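PDB 2NLR: protein (endoglucanase (e.c.3.2.1.4)) from Streptomyces lividans, which hydrolyses internal beta-1,4-glucosidic bonds of cellulose, as a family 12 endoglucanase working through a glycosyl-enzyme intermediate. Local coordinates for residues S83-S88 and S173-D178; S88-F93 and A212-S217. All blocks are in the same frame, centred on the assembly; numbering follows the deposited sequence. Where two conformers were deposited one is given.

Contact 1: residues S83-S88 and S173-D178; sequences SAAPSS and SFDVMD
Asp175 reaches across to Ala84 and Ala85 from the end of strand 171-175, at the position just before helix 176-185. Its CB lies on the same side of the sheet as Pro86, and CG stands anti to the backbone N (chi1 -163°), a torsion that swings the carboxylate toward residues 83-88. OD1 accepts hydrogen bonds from two backbone amides: Ala85 N at 2.8 Å across the contact, and Met177 N at 2.9 Å, the N-cap bond of the helix. The two donors approach from opposite faces of the carboxylate, each about 40° out of its plane, which probably restricts rotation of the carboxylate. OD2 packs against Ala84 CB and takes a hydrogen bond from a water, which also donates to Ser83 O.

Beyond the carboxylate the two segments pair as antiparallel strands. Ser87 and Phe174 form a hydrogen-bonded pair: Ser87 N lies 2.9 Å from Phe174 O, and Phe174 N is equally close to Ser87 O. Val176 N donates to Ala85 O at 2.9 Å, from above the carbonyl plane. Ala85 CB rests 3.9 Å from both Val176 CB and Met177 CG, while Val176 CG2 lies near Ser87 CB. On the face that carries Ser87 and Phe174, the ring of Tyr103 meets that of Phe174 edge-to-face. The arrangement is an antiparallel strand pair at the margin of a beta-sandwich sheet, leading directly into an N-capped helix.

Contact 2: residues S88-F93 and A212-S217; sequences SISYGF and AVNSFS
With chi1 of 171° Ser90 turns its OG to the carbonyl side, away from its own N, while Asn214 (chi1 -59°) sets CG beside its N; together these torsions bring hydroxyl and amide into contact across a classic beta bulge. Asn214 and Ser215 both face Ser90, which shifts the antiparallel register by one residue. Asn214 ND2 donates to Ser90 OG at 3.1 Å; the bond is nearly straight, and the acceptor lies in the amide plane. Ser90 O receives Asn214 N at 2.8 Å and a weak, long bond from Ser215 N at 3.5 Å, so one carbonyl spans both bulge residues. Regular pairing resumes on either side, with Ala212 N donating to Gly92 O and Ser217 N to Ser88 O.

The face carrying Ile89, Tyr91, Val213 and Phe216 is largely apolar. Ile89 CD1 approaches Val213 CG1 at 4.0 Å, the two side chains crossing at about a right angle. The same methyl sits 3.7 Å above the plane of the Tyr91 ring, offset toward its rim. Val213 CG2 comes within 3.8 Å of Tyr91 CE1, these side chains running alongside each other in one direction. Strand 194-204 meets this face: Ala200 touches Ile89, Tyr91 and Phe216, and Gly201 O hydrogen-bonds Tyr91 OH. Such contacts join the two layers of the beta-sandwich.

On the face carrying the serines, one pair of conformers hydrogen-bonds Ser88 OG to Ser217 OG, a tentative link because both residues are modelled in two. Past the bulge, Gly92 N donates to Ala212 O at 2.8 Å, almost perfectly straight at 178°.

How the contacts relate
Contacts 1 and 2 follow one another along strand 86-92 and involve its two neighbours in one antiparallel sheet, their centres about 15 Å apart. Strand 86-92 is common to both: it lies between strand 171-175, outermost within this chain, and strand 212-218; contact 1 takes in its beginning, contact 2 its later part. Ser88 belongs to both contacts, and Ser87 OG is probably hydrogen-bonded to Ser217 O at 2.7 Å. Along the chain the segments alternate, 83-88 and 88-93 coming first, then 173-178, then 212-217. Distant parts of the sequence thus become neighbours in one layer of the beta-sandwich, consistent with the concanavalin clan to which family 12 belongs.

Contact 1: residues S83-S88 and S173-D178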
loop_
_atom_site.group_PDB
_atom_site.type_symbol
_atom_site.label_atom_id
_atom_site.label_comp_id
_atom_site.label_asym_id
_atom_site.label_seq_id
_atom_site.Cartn_x
_atom_site.Cartn_y
_atom_site.Cartn_z
ATOM N N SER A 83 -10.729 2.118 -17.540
ATOM C CA SER A 83 -9.946 1.648 -18.652
ATOM C C SER A 83 -8.533 1.252 -18.308
ATOM O O SER A 83 -7.943 0.360 -18.896
ATOM C CB SER A 83 -9.900 2.824 -19.678
ATOM O OG SER A 83 -9.282 4.016 -19.179
ATOM N N ALA A 84 -7.928 1.902 -17.366
ATOM C CA ALA A 84 -6.576 1.685 -16.922
ATOM C C ALA A 84 -6.333 2.404 -15.635
ATOM O O ALA A 84 -6.926 3.471 -15.420
ATOM C CB ALA A 84 -5.534 2.171 -17.966
ATOM N N ALA A 85 -5.426 1.886 -14.794
ATOM C CA ALA A 85 -5.064 2.509 -13.523
ATOM C C ALA A 85 -3.577 2.490 -13.368
ATOM O O ALA A 85 -3.056 1.828 -12.442
ATOM C CB ALA A 85 -5.824 1.865 -12.341
ATOM N N PRO A 86 -2.836 3.199 -14.198
ATOM C CA PRO A 86 -1.377 3.171 -14.118
ATOM C C PRO A 86 -0.867 3.753 -12.810
ATOM O O PRO A 86 -1.400 4.763 -12.309
ATOM C CB PRO A 86 -0.946 4.030 -15.311
ATOM C CG PRO A 86 -2.103 5.003 -15.525
ATOM C CD PRO A 86 -3.310 4.134 -15.235
ATOM N N SER A 87 0.179 3.146 -12.279
ATOM C CA SER A 87 0.884 3.640 -11.128
ATOM C C SER A 87 2.360 3.366 -11.320
ATOM O O SER A 87 2.766 2.423 -11.969
ATOM C CB SER A 87 0.331 2.980 -9.837
ATOM O OG SER A 87 0.916 3.493 -8.671
ATOM N N SER A 88 3.181 4.223 -10.711
ATOM C CA SER A 88 4.626 3.986 -10.703
ATOM C C SER A 88 5.222 4.398 -9.369
ATOM O O SER A 88 4.640 5.181 -8.602
ATOM C CB SER A 88 5.391 4.757 -11.773
ATOM O OG SER A 88 5.264 6.144 -11.458
ATOM N N SER A 173 6.675 0.621 -13.089
ATOM C CA SER A 173 5.411 1.185 -13.548
ATOM C C SER A 173 4.522 0.026 -13.987
ATOM O O SER A 173 4.996 -0.911 -14.597
ATOM C CB SER A 173 5.580 2.066 -14.800
ATOM O OG SER A 173 6.429 3.155 -14.550
ATOM N N PHE A 174 3.267 0.058 -13.628
ATOM C CA PHE A 174 2.359 -1.064 -13.842
ATOM C C PHE A 174 0.922 -0.563 -13.829
ATOM O O PHE A 174 0.648 0.583 -13.481
ATOM C CB PHE A 174 2.557 -2.140 -12.777
ATOM C CG PHE A 174 2.174 -1.733 -11.388
ATOM C CD1 PHE A 174 2.964 -0.935 -10.595
ATOM C CD2 PHE A 174 0.974 -2.165 -10.847
ATOM C CE1 PHE A 174 2.594 -0.570 -9.332
ATOM C CE2 PHE A 174 0.611 -1.846 -9.540
ATOM C CZ PHE A 174 1.398 -1.034 -8.764
ATOM N N ASP A 175 0.008 -1.433 -14.246
ATOM C CA ASP A 175 -1.417 -1.142 -14.221
ATOM C C ASP A 175 -2.043 -1.814 -13.007
ATOM O O ASP A 175 -2.090 -3.033 -12.919
ATOM C CB ASP A 175 -2.061 -1.616 -15.516
ATOM C CG ASP A 175 -3.431 -0.989 -15.732
ATOM O OD1 ASP A 175 -4.103 -0.614 -14.733
ATOM O OD2 ASP A 175 -3.821 -0.930 -16.915
ATOM N N VAL A 176 -2.534 -0.995 -12.068
ATOM C CA VAL A 176 -3.239 -1.558 -10.926
ATOM C C VAL A 176 -4.362 -2.473 -11.345
ATOM O O VAL A 176 -4.681 -3.478 -10.695
ATOM C CB VAL A 176 -3.736 -0.400 -10.010
ATOM C CG1 VAL A 176 -4.781 -0.827 -9.047
ATOM C CG2 VAL A 176 -2.540 0.287 -9.318
ATOM N N MET A 177 -5.023 -2.169 -12.501
ATOM C CA MET A 177 -6.116 -3.029 -12.955
ATOM C C MET A 177 -5.660 -4.434 -13.262
ATOM O O MET A 177 -6.510 -5.344 -13.234
ATOM C CB MET A 177 -6.880 -2.451 -14.145
ATOM C CG MET A 177 -7.682 -1.252 -13.759
ATOM S SD MET A 177 -9.017 -1.450 -12.617
ATOM C CE MET A 177 -9.986 -2.820 -13.116
ATOM N N ASP A 178 -4.416 -4.669 -13.581
ATOM C CA ASP A 178 -3.972 -6.050 -13.815
ATOM C C ASP A 178 -4.107 -6.852 -12.534
ATOM O O ASP A 178 -4.467 -8.041 -12.542
ATOM C CB ASP A 178 -2.542 -6.081 -14.327
ATOM C CG ASP A 178 -2.303 -5.571 -15.732
ATOM O OD1 ASP A 178 -3.215 -5.051 -16.396
ATOM O OD2 ASP A 178 -1.133 -5.720 -16.171
HETATM O O HOH W 1 -6.217 -1.849 -17.822
#

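Contact 2: residues S88-F93 and A212-S217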
loop_
_atom_site.group_PDB
_atom_site.type_symbol
_atom_site.label_atom_id
_atom_site.label_comp_id
_atom_site.label_asym_id
_atom_site.label_seq_id
_atom_site.Cartn_x
_atom_site.Cartn_y
_atom_site.Cartn_z
ATOM N N SER A 88 3.181 4.223 -10.711
ATOM C CA SER A 88 4.626 3.986 -10.703
ATOM C C SER A 88 5.222 4.398 -9.369
ATOM O O SER A 88 4.640 5.181 -8.602
ATOM C CB SER A 88 5.391 4.757 -11.773
ATOM O OG SER A 88 5.264 6.144 -11.458
ATOM N N ILE A 89 6.362 3.774 -9.094
ATOM C CA ILE A 89 7.019 3.982 -7.833
ATOM C C ILE A 89 8.517 3.822 -8.026
ATOM O O ILE A 89 8.999 3.060 -8.842
ATOM C CB ILE A 89 6.509 3.020 -6.760
ATOM C CG1 ILE A 89 6.994 3.490 -5.363
ATOM C CG2 ILE A 89 6.892 1.597 -7.085
ATOM C CD1 ILE A 89 6.033 3.410 -4.284
ATOM N N SER A 90 9.254 4.566 -7.215
ATOM C CA SER A 90 10.701 4.417 -6.975
ATOM C C SER A 90 10.905 4.346 -5.474
ATOM O O SER A 90 10.496 5.296 -4.761
ATOM C CB SER A 90 11.505 5.570 -7.585
ATOM O OG SER A 90 12.854 5.488 -7.147
ATOM N N TYR A 91 11.514 3.267 -5.025
ATOM C CA TYR A 91 11.761 3.028 -3.615
ATOM C C TYR A 91 13.230 3.145 -3.270
ATOM O O TYR A 91 14.112 2.765 -4.083
ATOM C CB TYR A 91 11.320 1.631 -3.286
ATOM C CG TYR A 91 9.924 1.317 -2.941
ATOM C CD1 TYR A 91 9.332 1.891 -1.818
ATOM C CD2 TYR A 91 9.164 0.432 -3.644
ATOM C CE1 TYR A 91 8.049 1.619 -1.440
ATOM C CE2 TYR A 91 7.868 0.109 -3.268
ATOM C CZ TYR A 91 7.317 0.696 -2.181
ATOM O OH TYR A 91 6.017 0.352 -1.796
ATOM N N GLY A 92 13.493 3.626 -2.073
ATOM C CA GLY A 92 14.793 3.589 -1.397
ATOM C C GLY A 92 14.746 2.614 -0.244
ATOM O O GLY A 92 13.963 2.762 0.686
ATOM N N PHE A 93 15.537 1.563 -0.333
ATOM C CA PHE A 93 15.571 0.498 0.667
ATOM C C PHE A 93 16.722 0.724 1.630
ATOM O O PHE A 93 17.636 1.474 1.369
ATOM C CB PHE A 93 15.672 -0.892 0.014
ATOM C CG PHE A 93 14.557 -1.199 -0.931
ATOM C CD1 PHE A 93 13.240 -0.923 -0.572
ATOM C CD2 PHE A 93 14.783 -1.786 -2.168
ATOM C CE1 PHE A 93 12.209 -1.243 -1.441
ATOM C CE2 PHE A 93 13.742 -2.091 -3.012
ATOM C CZ PHE A 93 12.453 -1.830 -2.641
ATOM N N ALA A 212 12.491 5.064 1.966
ATOM C CA ALA A 212 11.933 6.189 1.266
ATOM C C ALA A 212 11.101 5.744 0.081
ATOM O O ALA A 212 11.402 4.776 -0.643
ATOM C CB ALA A 212 13.030 7.090 0.710
ATOM N N VAL A 213 10.031 6.483 -0.190
ATOM C CA VAL A 213 9.360 6.526 -1.501
ATOM C C VAL A 213 9.930 7.736 -2.199
ATOM O O VAL A 213 9.694 8.887 -1.812
ATOM C CB VAL A 213 7.834 6.592 -1.380
ATOM C CG1 VAL A 213 7.244 6.895 -2.758
ATOM C CG2 VAL A 213 7.337 5.278 -0.789
ATOM N N ASN A 214 10.783 7.533 -3.177
ATOM C CA ASN A 214 11.399 8.616 -3.896
ATOM C C ASN A 214 10.403 9.297 -4.815
ATOM O O ASN A 214 10.454 10.521 -4.957
ATOM C CB ASN A 214 12.585 8.108 -4.707
ATOM C CG ASN A 214 13.674 7.445 -3.948
ATOM O OD1 ASN A 214 14.060 7.934 -2.888
ATOM N ND2 ASN A 214 14.161 6.315 -4.471
ATOM N N SER A 215 9.536 8.545 -5.446
ATOM C CA SER A 215 8.520 9.098 -6.307
ATOM C C SER A 215 7.365 8.100 -6.388
ATOM O O SER A 215 7.569 6.898 -6.223
ATOM C CB SER A 215 8.953 9.402 -7.739
ATOM O OG SER A 215 9.438 8.239 -8.370
ATOM N N PHE A 216 6.200 8.649 -6.666
ATOM C CA PHE A 216 4.990 7.860 -6.773
ATOM C C PHE A 216 4.041 8.561 -7.737
ATOM O O PHE A 216 3.927 9.783 -7.692
ATOM C CB PHE A 216 4.302 7.767 -5.437
ATOM C CG PHE A 216 2.895 7.203 -5.400
ATOM C CD1 PHE A 216 2.679 5.839 -5.451
ATOM C CD2 PHE A 216 1.804 8.010 -5.315
ATOM C CE1 PHE A 216 1.434 5.285 -5.386
ATOM C CE2 PHE A 216 0.507 7.474 -5.218
ATOM C CZ PHE A 216 0.342 6.107 -5.239
ATOM N N SER A 217 3.342 7.792 -8.535
ATOM C CA SER A 217 2.231 8.313 -9.300
ATOM C C SER A 217 1.067 7.311 -9.285
ATOM O O SER A 217 1.345 6.115 -9.203
ATOM C CB SER A 217 2.648 8.631 -10.750
ATOM O OG SER A 217 3.009 7.466 -11.453
HETATM O O HOH W 2 7.247 7.287 -9.783
#